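Local structure of extracellular ligand-binding receptor (Rhodopseudomonas palustris, 4F06) at residues I11-G16 against L79-N84; V101-T106 against V281-V286; E66-V69 against Y75-G78; D51-S54 against A58-K61. The protein probably serves as the solute-binding component of an ABC transporter, capturing p-hydroxybenzoate and related lignin-derived aromatic compounds for uptake. All blocks are in the same frame, centred on the assembly; numbering follows the deposited sequence.

Contact 1: I11-G16 against L79-N84; sequences IGTMSG and LYFTPN. With PHB (p-hydroxybenzoic acid), chain B.
T13 and the bound ligand lie over opposite faces of a single ring, that of Y80, which stands as a partition between the end of strand 5-12 and p-hydroxybenzoic acid. The setting is the cleft of a periplasmic binding protein, where the loops after parallel strands 5-12 and 75-78 meet. T13 OG1, hydrogen-bonded to Y18 O, sits over its face 4.1 Å from Y80 CG, while T13 CG2 reaches Y80 CB at 3.9 Å and approaches the F81 ring obliquely. On the other face the ligand ring, steeply inclined, brings its C5-C6 edge to the outer part of the tyrosine ring, with Y80 CZ 3.6 Å from PHB C5. A chi1 of -167°, CG anti to the backbone N, places the ring between T13 and the ligand, and Y80 OH bonds to A204 O. With an alanine here the ligand would probably lose its aromatic wall on this side, and A204 O the hydroxyl that binds it. Y80 CD2 lies over the centre of the F81 ring. At the strand end, L79 N donates to I11 O (2.8 Å, 172°), and I11 CG2 packs on L79 CD1 at 4.0 Å. F81 is the N-cap residue of helix 82-88, whose first amide faces the carboxylate: T82 N donates to PHB O2' at 2.8 Å. T82 OG1 donates to the other oxygen, PHB O1', over 2.6 Å.

Contact 2: V101-T106 against V281-V286; sequences VMNAAT and VTMTSV. With PHB (p-hydroxybenzoic acid), chain B.
N103 meets M283 and T284 through van der Waals contacts of its amide oxygen with two methyl groups. The selenomethionine M283 brings CE to 3.5 Å from N103 OD1, and T284 CG2 comes to 3.6 Å from the same oxygen. Hydrogen bonding falls on the other branch of the amide: N103 ND2 donates to Y80 O, which fixes the rotation of the group. Because CG is anti to the backbone N (chi1 -169°), this nitrogen also hangs over the face of the ligand ring, 3.4 Å from PHB C6. A leucine in its place would probably leave Y80 O without its donor and take the polar group off the ring face. The ligand is gripped from both segments, by a bond from A105 N to PHB O1' (3.0 Å) and by packing of M283 CE 3.7 Å from PHB O4. N103, A104, A105 and M283 line the p-hydroxybenzoate pocket. Within the helix start, T282 O accepts from both S285 N and S285 OG. The loop leaving strand 99-101 thus faces the first turn of helix 283-301, with helix 19-36 alongside: Y25 packs on M102 and N103, and T284 OG1 is hydrogen-bonded to F21 O.

Contact 3: E66-V69 against Y75-G78; sequences ELIV and YLAG
L76 spreads its two methyl groups against neighbouring residues of helix 57-69, one for each. CD2 of L76 is directed at L67, where it lies 3.8 Å from L67 CD1 and also meets L67 CB at 4.1 Å, the two leucine side chains running at a slant to each other. CD1 of L76 meets the far end of I68 instead, 4.0 Å from I68 CD1, and here the side chains cross at about a right angle. I68 gets there by length: CG1 lies beside the backbone N (chi1 -72°) and CD1 then extends onward from it. The backbones remain well apart, L67 CA and L76 CA being 8.1 Å from each other, so the space between helix and strand is bridged by branched side chains.

This is the return leg of a beta-alpha-beta crossover: the chain leaves strand 43-51, runs through helix 57-69 and enters parallel strand 75-78, with strand 5-12 between the two in the sheet. L67 also packs on V48 of strand 43-51, and L92 and A95 of helix 92-95 touch L76 and I68 respectively. With no hydrogen bond or charge joining the two segments, their attachment rests on hydrophobic burial and close fit of methyl groups.

Contact 4: D51-S54 against A58-K61; sequences DEVS and AQSK
E52 and S60 meet twice, once directly and once through a water. In the direct contact E52 CG lies 3.8 Å from S60 OG. In the bridged one, water 1 donates to E52 O at 2.8 Å and is hydrogen-bonded to S60 OG at 2.7 Å, so the loop carbonyl and the helix hydroxyl share a solvent molecule. Beside this bridge the extended side chain of Q59 reaches back from helix 57-69, crossing V53 at about a right angle and bringing its amide close to E52 O; which end of that amide faces the carbonyl is doubtful.

The next shell fixes the shape of the loop. S54 N donates to E52 O over 2.8 Å, closing a classic gamma turn centred on V53 (phi 66°, psi -61°), and a weak bond of 3.1 Å runs from V53 N to D51 OD1. The aspartate is held by the loop after strand 5-12, M14 N bonding to OD1 and S15 OG to OD2, while Q59 N on the helix bonds to N56 OD1.

Further out, the E52 side chain, extended with CG anti to the backbone N (chi1 174°), delivers its carboxylate to the start of helix 82-88. There OE1 bonds to Y80 N, and OE2 to F81 N and N84 ND2. The buried carboxylate is therefore met by three N-H groups, an arrangement likely to stabilise its charged form, whereas the loop and helix 57-69 meet through uncharged contacts and one shared water.

Contacts 1 and 2 both supply bonds to the ligand carboxylate, and Y80 and N103 meet an edge and a face of its ring; A204, Y149 and D232 are further partners. The two centres are 10 Å apart, and T82 OG1 to T106 OG1 (2.8 Å) joins them. Contact 4 lies just behind contact 1, 6 Å between centres, and forms its second shell: the E52 side chain, about 7 Å from the ligand, holds the L79-N84 segment. Contact 3 is more remote, 13 Å from contact 1 and 17 Å from contact 2 between centres, but shares the sheet, with I11 N 2.8 Å from A77 O. Helix 57-69 serves contacts 3 and 4, both nested within the chain loop closed by contact 1.

Contact 1: I11-G16 against L79-N84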
loop_
_atom_site.group_PDB
_atom_site.type_symbol
_atom_site.label_atom_id
_atom_site.label_comp_id
_atom_site.label_asym_id
_atom_site.label_seq_id
_atom_site.Cartn_x
_atom_site.Cartn_y
_atom_site.Cartn_z
ATOM N N ILE A 11 -0.674 10.761 -10.032
ATOM C CA ILE A 11 -2.097 10.416 -10.170
ATOM C C ILE A 11 -2.493 9.730 -8.861
ATOM O O ILE A 11 -1.851 8.778 -8.413
ATOM C CB ILE A 11 -2.297 9.458 -11.374
ATOM C CG1 ILE A 11 -1.932 10.181 -12.697
ATOM C CG2 ILE A 11 -3.756 8.915 -11.376
ATOM C CD1 ILE A 11 -1.794 9.231 -13.864
ATOM N N GLY A 12 -3.562 10.213 -8.230
ATOM C CA GLY A 12 -4.014 9.594 -6.970
ATOM C C GLY A 12 -5.436 9.931 -6.716
ATOM O O GLY A 12 -6.028 10.720 -7.460
ATOM N N THR A 13 -5.995 9.339 -5.672
ATOM C CA THR A 13 -7.395 9.585 -5.333
ATOM C C THR A 13 -7.458 10.876 -4.526
ATOM O O THR A 13 -7.347 10.878 -3.303
ATOM C CB THR A 13 -7.984 8.368 -4.582
ATOM O OG1 THR A 13 -7.102 8.019 -3.504
ATOM C CG2 THR A 13 -8.120 7.184 -5.501
HETATM N N MSE A 14 -7.584 11.998 -5.241
HETATM C CA MSE A 14 -7.487 13.327 -4.624
HETATM C C MSE A 14 -8.809 13.831 -4.086
HETATM O O MSE A 14 -8.839 14.792 -3.319
HETATM C CB MSE A 14 -6.939 14.365 -5.600
HETATM C CG MSE A 14 -5.619 13.976 -6.293
HETATM SE SE MSE A 14 -4.144 13.354 -5.161
HETATM C CE MSE A 14 -3.824 14.924 -4.275
ATOM N N SER A 15 -9.915 13.257 -4.553
ATOM C CA SER A 15 -11.272 13.616 -4.123
ATOM C C SER A 15 -12.056 12.329 -4.001
ATOM O O SER A 15 -11.575 11.270 -4.421
ATOM C CB SER A 15 -11.956 14.536 -5.122
ATOM O OG SER A 15 -12.306 13.812 -6.313
ATOM N N GLY A 16 -13.272 12.417 -3.460
ATOM C CA GLY A 16 -14.147 11.285 -3.403
ATOM C C GLY A 16 -13.910 10.417 -2.177
ATOM O O GLY A 16 -13.200 10.806 -1.255
ATOM N N LEU A 79 -0.893 6.174 -8.240
ATOM C CA LEU A 79 -1.748 5.040 -8.669
ATOM C C LEU A 79 -2.208 4.234 -7.475
ATOM O O LEU A 79 -1.560 3.251 -7.044
ATOM C CB LEU A 79 -1.123 4.173 -9.792
ATOM C CG LEU A 79 -0.923 4.845 -11.160
ATOM C CD1 LEU A 79 -2.282 5.258 -11.751
ATOM C CD2 LEU A 79 0.088 5.984 -11.164
ATOM N N TYR A 80 -3.347 4.642 -6.932
ATOM C CA TYR A 80 -3.909 3.938 -5.794
ATOM C C TYR A 80 -4.394 2.514 -6.184
ATOM O O TYR A 80 -4.074 1.528 -5.498
ATOM C CB TYR A 80 -5.072 4.741 -5.203
ATOM C CG TYR A 80 -5.516 4.243 -3.850
ATOM C CD1 TYR A 80 -4.630 4.267 -2.765
ATOM C CD2 TYR A 80 -6.812 3.733 -3.655
ATOM C CE1 TYR A 80 -5.023 3.779 -1.516
ATOM C CE2 TYR A 80 -7.239 3.282 -2.398
ATOM C CZ TYR A 80 -6.334 3.296 -1.343
ATOM O OH TYR A 80 -6.651 2.820 -0.082
ATOM N N PHE A 81 -5.181 2.422 -7.271
ATOM C CA PHE A 81 -5.809 1.160 -7.630
ATOM C C PHE A 81 -5.030 0.381 -8.692
ATOM O O PHE A 81 -4.622 0.950 -9.720
ATOM C CB PHE A 81 -7.239 1.413 -8.138
ATOM C CG PHE A 81 -8.202 1.907 -7.058
ATOM C CD1 PHE A 81 -8.609 1.020 -6.066
ATOM C CD2 PHE A 81 -8.691 3.203 -7.064
ATOM C CE1 PHE A 81 -9.497 1.425 -5.082
ATOM C CE2 PHE A 81 -9.590 3.606 -6.075
ATOM C CZ PHE A 81 -10.009 2.711 -5.086
ATOM N N THR A 82 -4.977 -0.911 -8.472
ATOM C CA THR A 82 -4.341 -1.801 -9.461
ATOM C C THR A 82 -4.814 -1.595 -10.909
ATOM O O THR A 82 -3.985 -1.461 -11.785
ATOM C CB THR A 82 -4.487 -3.268 -9.017
ATOM O OG1 THR A 82 -3.564 -3.556 -7.979
ATOM C CG2 THR A 82 -4.232 -4.253 -10.159
ATOM N N PRO A 83 -6.135 -1.609 -11.188
ATOM C CA PRO A 83 -6.571 -1.475 -12.587
ATOM C C PRO A 83 -6.128 -0.180 -13.224
ATOM O O PRO A 83 -5.956 -0.099 -14.434
ATOM C CB PRO A 83 -8.119 -1.620 -12.517
ATOM C CG PRO A 83 -8.453 -1.420 -11.046
ATOM C CD PRO A 83 -7.265 -2.001 -10.319
ATOM N N ASN A 84 -5.980 0.863 -12.431
ATOM C CA ASN A 84 -5.498 2.137 -12.960
ATOM C C ASN A 84 -4.028 2.091 -13.290
ATOM O O ASN A 84 -3.607 2.532 -14.373
ATOM C CB ASN A 84 -5.845 3.266 -11.984
ATOM C CG ASN A 84 -7.347 3.446 -11.839
ATOM O OD1 ASN A 84 -8.141 3.110 -12.765
ATOM N ND2 ASN A 84 -7.769 4.048 -10.720
HETATM C "C1'" PHB B . -4.871 -1.891 -5.181
HETATM O "O1'" PHB B . -3.848 -2.456 -5.590
HETATM O "O2'" PHB B . -5.878 -1.659 -5.934
HETATM C C1 PHB B . -4.936 -1.525 -3.732
HETATM C C2 PHB B . -4.166 -2.231 -2.788
HETATM C C3 PHB B . -4.262 -1.931 -1.450
HETATM C C4 PHB B . -5.140 -0.962 -1.012
HETATM C C5 PHB B . -5.909 -0.265 -1.921
HETATM C C6 PHB B . -5.832 -0.543 -3.280
HETATM O O4 PHB B . -5.306 -0.667 0.293
#

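Contact 2: V101-T106 against V281-V286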
loop_
_atom_site.group_PDB
_atom_site.type_symbol
_atom_site.label_atom_id
_atom_site.label_comp_id
_atom_site.label_asym_id
_atom_site.label_seq_id
_atom_site.Cartn_x
_atom_site.Cartn_y
_atom_site.Cartn_z
ATOM N N VAL A 101 5.243 3.600 -8.615
ATOM C CA VAL A 101 3.959 3.197 -8.070
ATOM C C VAL A 101 4.020 3.363 -6.555
ATOM O O VAL A 101 4.888 2.782 -5.884
ATOM C CB VAL A 101 3.609 1.738 -8.464
ATOM C CG1 VAL A 101 2.371 1.227 -7.749
ATOM C CG2 VAL A 101 3.414 1.669 -9.972
HETATM N N MSE A 102 3.056 4.126 -6.017
HETATM C CA MSE A 102 3.038 4.468 -4.612
HETATM C C MSE A 102 1.898 3.820 -3.852
HETATM O O MSE A 102 1.692 4.122 -2.672
HETATM C CB MSE A 102 3.008 5.965 -4.426
HETATM C CG MSE A 102 4.236 6.705 -4.930
HETATM SE SE MSE A 102 3.908 8.634 -5.045
HETATM C CE MSE A 102 5.725 9.239 -5.347
ATOM N N ASN A 103 1.142 2.934 -4.492
ATOM C CA ASN A 103 0.214 2.092 -3.735
ATOM C C ASN A 103 -0.076 0.770 -4.447
ATOM O O ASN A 103 0.222 -0.313 -3.898
ATOM C CB ASN A 103 -1.121 2.775 -3.371
ATOM C CG ASN A 103 -1.894 1.940 -2.386
ATOM O OD1 ASN A 103 -1.514 1.856 -1.209
ATOM N ND2 ASN A 103 -2.942 1.259 -2.848
ATOM N N ALA A 104 -0.688 0.831 -5.642
ATOM C CA ALA A 104 -1.262 -0.372 -6.310
ATOM C C ALA A 104 -0.340 -1.565 -6.099
ATOM O O ALA A 104 0.856 -1.532 -6.465
ATOM C CB ALA A 104 -1.395 -0.068 -7.776
ATOM N N ALA A 105 -0.900 -2.676 -5.582
ATOM C CA ALA A 105 -0.106 -3.658 -4.833
ATOM C C ALA A 105 -0.161 -5.054 -5.490
ATOM O O ALA A 105 0.319 -6.039 -4.910
ATOM C CB ALA A 105 -0.619 -3.729 -3.405
ATOM N N THR A 106 -0.737 -5.194 -6.688
ATOM C CA THR A 106 -0.801 -6.526 -7.353
ATOM C C THR A 106 0.623 -6.837 -7.858
ATOM O O THR A 106 1.296 -5.997 -8.487
ATOM C CB THR A 106 -1.844 -6.483 -8.470
ATOM O OG1 THR A 106 -3.123 -6.289 -7.843
ATOM C CG2 THR A 106 -1.895 -7.789 -9.289
ATOM N N VAL A 281 -2.528 10.646 8.781
ATOM C CA VAL A 281 -1.414 9.966 8.100
ATOM C C VAL A 281 -1.716 8.484 7.845
ATOM O O VAL A 281 -2.148 7.770 8.746
ATOM C CB VAL A 281 -0.119 10.127 8.929
ATOM C CG1 VAL A 281 1.023 9.328 8.317
ATOM C CG2 VAL A 281 0.258 11.590 8.993
ATOM N N THR A 282 -1.460 8.049 6.614
ATOM C CA THR A 282 -1.728 6.671 6.138
ATOM C C THR A 282 -0.431 6.131 5.456
ATOM O O THR A 282 0.523 6.912 5.167
ATOM C CB THR A 282 -2.894 6.608 5.027
ATOM O OG1 THR A 282 -2.418 7.281 3.828
ATOM C CG2 THR A 282 -4.151 7.275 5.444
HETATM N N MSE A 283 -0.471 4.852 5.095
HETATM C CA MSE A 283 0.674 4.233 4.418
HETATM C C MSE A 283 1.037 4.882 3.096
HETATM O O MSE A 283 2.220 4.824 2.698
HETATM C CB MSE A 283 0.362 2.730 4.196
HETATM C CG MSE A 283 -0.582 2.406 3.024
HETATM SE SE MSE A 283 -2.411 3.115 3.206
HETATM C CE MSE A 283 -3.244 2.042 1.833
ATOM N N THR A 284 0.097 5.506 2.374
ATOM C CA THR A 284 0.465 6.103 1.078
ATOM C C THR A 284 1.431 7.287 1.259
ATOM O O THR A 284 2.166 7.607 0.330
ATOM C CB THR A 284 -0.758 6.500 0.275
ATOM O OG1 THR A 284 -1.621 7.338 1.057
ATOM C CG2 THR A 284 -1.547 5.261 -0.190
ATOM N N SER A 285 1.459 7.923 2.438
ATOM C CA SER A 285 2.441 8.994 2.663
ATOM C C SER A 285 3.882 8.506 2.657
ATOM O O SER A 285 4.738 9.184 2.103
ATOM C CB SER A 285 2.134 9.802 3.944
ATOM O OG SER A 285 2.370 9.020 5.088
ATOM N N VAL A 286 4.135 7.338 3.271
ATOM C CA VAL A 286 5.503 6.868 3.311
ATOM C C VAL A 286 5.916 6.371 1.921
ATOM O O VAL A 286 7.064 6.541 1.496
ATOM C CB VAL A 286 5.739 5.845 4.429
ATOM C CG1 VAL A 286 5.169 4.447 4.144
ATOM C CG2 VAL A 286 7.269 5.734 4.699
HETATM C "C1'" PHB B . -4.871 -1.891 -5.181
HETATM O "O1'" PHB B . -3.848 -2.456 -5.590
HETATM O "O2'" PHB B . -5.878 -1.659 -5.934
HETATM C C1 PHB B . -4.936 -1.525 -3.732
HETATM C C2 PHB B . -4.166 -2.231 -2.788
HETATM C C3 PHB B . -4.262 -1.931 -1.450
HETATM C C4 PHB B . -5.140 -0.962 -1.012
HETATM C C5 PHB B . -5.909 -0.265 -1.921
HETATM C C6 PHB B . -5.832 -0.543 -3.280
HETATM O O4 PHB B . -5.306 -0.667 0.293
#

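Contact 3: E66-V69 against Y75-G78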
loop_
_atom_site.group_PDB
_atom_site.type_symbol
_atom_site.label_atom_id
_atom_site.label_comp_id
_atom_site.label_asym_id
_atom_site.label_seq_id
_atom_site.Cartn_x
_atom_site.Cartn_y
_atom_site.Cartn_z
ATOM N N GLU A 66 -2.267 13.074 -20.709
ATOM C CA GLU A 66 -2.266 14.536 -20.607
ATOM C C GLU A 66 -1.023 15.029 -19.872
ATOM O O GLU A 66 -0.424 16.059 -20.220
ATOM C CB GLU A 66 -3.537 15.024 -19.882
ATOM C CG GLU A 66 -3.624 16.553 -19.737
ATOM C CD GLU A 66 -3.078 17.248 -18.421
ATOM O OE1 GLU A 66 -2.695 16.663 -17.390
ATOM O OE2 GLU A 66 -3.052 18.504 -18.369
ATOM N N LEU A 67 -0.652 14.347 -18.793
ATOM C CA LEU A 67 0.548 14.779 -18.050
ATOM C C LEU A 67 1.812 14.659 -18.940
ATOM O O LEU A 67 2.667 15.539 -18.917
ATOM C CB LEU A 67 0.735 13.936 -16.788
ATOM C CG LEU A 67 -0.257 14.283 -15.668
ATOM C CD1 LEU A 67 -0.393 13.106 -14.680
ATOM C CD2 LEU A 67 0.185 15.573 -15.001
ATOM N N ILE A 68 1.910 13.575 -19.728
ATOM C CA ILE A 68 3.056 13.385 -20.617
ATOM C C ILE A 68 3.077 14.460 -21.712
ATOM O O ILE A 68 4.137 15.055 -21.987
ATOM C CB ILE A 68 3.009 11.966 -21.242
ATOM C CG1 ILE A 68 3.342 10.900 -20.169
ATOM C CG2 ILE A 68 3.996 11.792 -22.412
ATOM C CD1 ILE A 68 2.916 9.486 -20.518
ATOM N N VAL A 69 1.920 14.720 -22.336
ATOM C CA VAL A 69 1.887 15.622 -23.500
ATOM C C VAL A 69 1.814 17.113 -23.126
ATOM O O VAL A 69 2.558 17.938 -23.666
ATOM C CB VAL A 69 0.726 15.232 -24.431
ATOM C CG1 VAL A 69 0.547 16.272 -25.525
ATOM C CG2 VAL A 69 0.972 13.863 -25.034
ATOM N N TYR A 75 8.483 12.070 -15.269
ATOM C CA TYR A 75 8.192 10.927 -14.391
ATOM C C TYR A 75 6.712 10.966 -14.060
ATOM O O TYR A 75 6.141 12.054 -13.937
ATOM C CB TYR A 75 8.989 11.026 -13.064
ATOM C CG TYR A 75 10.483 11.018 -13.310
ATOM C CD1 TYR A 75 11.181 9.808 -13.480
ATOM C CD2 TYR A 75 11.158 12.213 -13.502
ATOM C CE1 TYR A 75 12.528 9.812 -13.835
ATOM C CE2 TYR A 75 12.497 12.233 -13.841
ATOM C CZ TYR A 75 13.172 11.041 -14.031
ATOM O OH TYR A 75 14.506 10.980 -14.427
ATOM N N LEU A 76 6.146 9.769 -13.908
ATOM C CA LEU A 76 4.779 9.630 -13.371
ATOM C C LEU A 76 4.889 8.918 -12.006
ATOM O O LEU A 76 5.887 8.222 -11.716
ATOM C CB LEU A 76 3.899 8.768 -14.313
ATOM C CG LEU A 76 3.473 9.497 -15.586
ATOM C CD1 LEU A 76 3.025 8.501 -16.641
ATOM C CD2 LEU A 76 2.343 10.470 -15.256
ATOM N N ALA A 77 3.868 9.078 -11.185
ATOM C CA ALA A 77 3.899 8.478 -9.856
ATOM C C ALA A 77 2.494 8.348 -9.324
ATOM O O ALA A 77 1.573 9.045 -9.783
ATOM C CB ALA A 77 4.706 9.331 -8.869
ATOM N N GLY A 78 2.329 7.465 -8.341
ATOM C CA GLY A 78 1.067 7.394 -7.600
ATOM C C GLY A 78 0.382 6.081 -7.842
ATOM O O GLY A 78 1.006 5.004 -7.717
#

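Contact 4: D51-S54 against A58-K61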
loop_
_atom_site.group_PDB
_atom_site.type_symbol
_atom_site.label_atom_id
_atom_site.label_comp_id
_atom_site.label_asym_id
_atom_site.label_seq_id
_atom_site.Cartn_x
_atom_site.Cartn_y
_atom_site.Cartn_z
ATOM N N ASP A 51 -6.462 13.549 -10.556
ATOM C CA ASP A 51 -7.374 12.784 -9.702
ATOM C C ASP A 51 -7.893 11.506 -10.380
ATOM O O ASP A 51 -8.715 11.525 -11.298
ATOM C CB ASP A 51 -8.518 13.728 -9.312
ATOM C CG ASP A 51 -9.435 13.178 -8.267
ATOM O OD1 ASP A 51 -9.205 12.070 -7.689
ATOM O OD2 ASP A 51 -10.415 13.910 -8.004
ATOM N N GLU A 52 -7.405 10.402 -9.847
ATOM C CA GLU A 52 -7.770 9.093 -10.250
ATOM C C GLU A 52 -9.225 8.702 -9.909
ATOM O O GLU A 52 -9.854 7.893 -10.648
ATOM C CB GLU A 52 -6.767 8.241 -9.447
ATOM C CG GLU A 52 -6.937 6.792 -9.503
ATOM C CD GLU A 52 -5.845 6.011 -8.764
ATOM O OE1 GLU A 52 -4.872 6.613 -8.193
ATOM O OE2 GLU A 52 -6.002 4.811 -8.758
ATOM N N VAL A 53 -9.715 9.218 -8.788
ATOM C CA VAL A 53 -11.113 9.017 -8.277
ATOM C C VAL A 53 -11.493 7.568 -7.843
ATOM O O VAL A 53 -11.861 7.344 -6.686
ATOM C CB VAL A 53 -12.194 9.592 -9.236
ATOM C CG1 VAL A 53 -13.581 9.489 -8.571
ATOM C CG2 VAL A 53 -11.897 11.040 -9.580
ATOM N N SER A 54 -11.441 6.627 -8.772
ATOM C CA SER A 54 -12.014 5.305 -8.556
ATOM C C SER A 54 -11.320 4.347 -9.539
ATOM O O SER A 54 -10.563 4.798 -10.394
ATOM C CB SER A 54 -13.541 5.323 -8.814
ATOM O OG SER A 54 -13.811 5.502 -10.196
ATOM N N ALA A 58 -9.613 3.763 -18.161
ATOM C CA ALA A 58 -9.512 4.747 -19.240
ATOM C C ALA A 58 -9.254 6.155 -18.720
ATOM O O ALA A 58 -8.520 6.937 -19.341
ATOM C CB ALA A 58 -10.778 4.717 -20.120
ATOM N N GLN A 59 -9.853 6.486 -17.571
ATOM C CA GLN A 59 -9.621 7.797 -17.000
ATOM C C GLN A 59 -8.158 7.954 -16.591
ATOM O O GLN A 59 -7.546 8.994 -16.845
ATOM C CB GLN A 59 -10.538 8.010 -15.805
ATOM C CG GLN A 59 -10.280 9.315 -15.064
ATOM C CD GLN A 59 -11.415 9.498 -14.092
ATOM O OE1 GLN A 59 -11.429 8.898 -13.017
ATOM N NE2 GLN A 59 -12.431 10.162 -14.520
ATOM N N SER A 60 -7.587 6.946 -15.942
ATOM C CA SER A 60 -6.177 7.073 -15.534
ATOM C C SER A 60 -5.218 7.070 -16.722
ATOM O O SER A 60 -4.250 7.827 -16.720
ATOM C CB SER A 60 -5.788 5.978 -14.560
ATOM O OG SER A 60 -6.186 6.322 -13.213
ATOM N N LYS A 61 -5.541 6.289 -17.764
ATOM C CA LYS A 61 -4.759 6.348 -18.988
ATOM C C LYS A 61 -4.752 7.769 -19.568
ATOM O O LYS A 61 -3.709 8.312 -19.933
ATOM C CB LYS A 61 -5.276 5.323 -20.004
ATOM C CG LYS A 61 -4.417 5.207 -21.246
ATOM C CD LYS A 61 -4.996 4.185 -22.226
ATOM C CE LYS A 61 -4.165 4.095 -23.485
ATOM N NZ LYS A 61 -4.819 3.181 -24.460
HETATM O O HOH W 1 -8.895 6.625 -12.970
#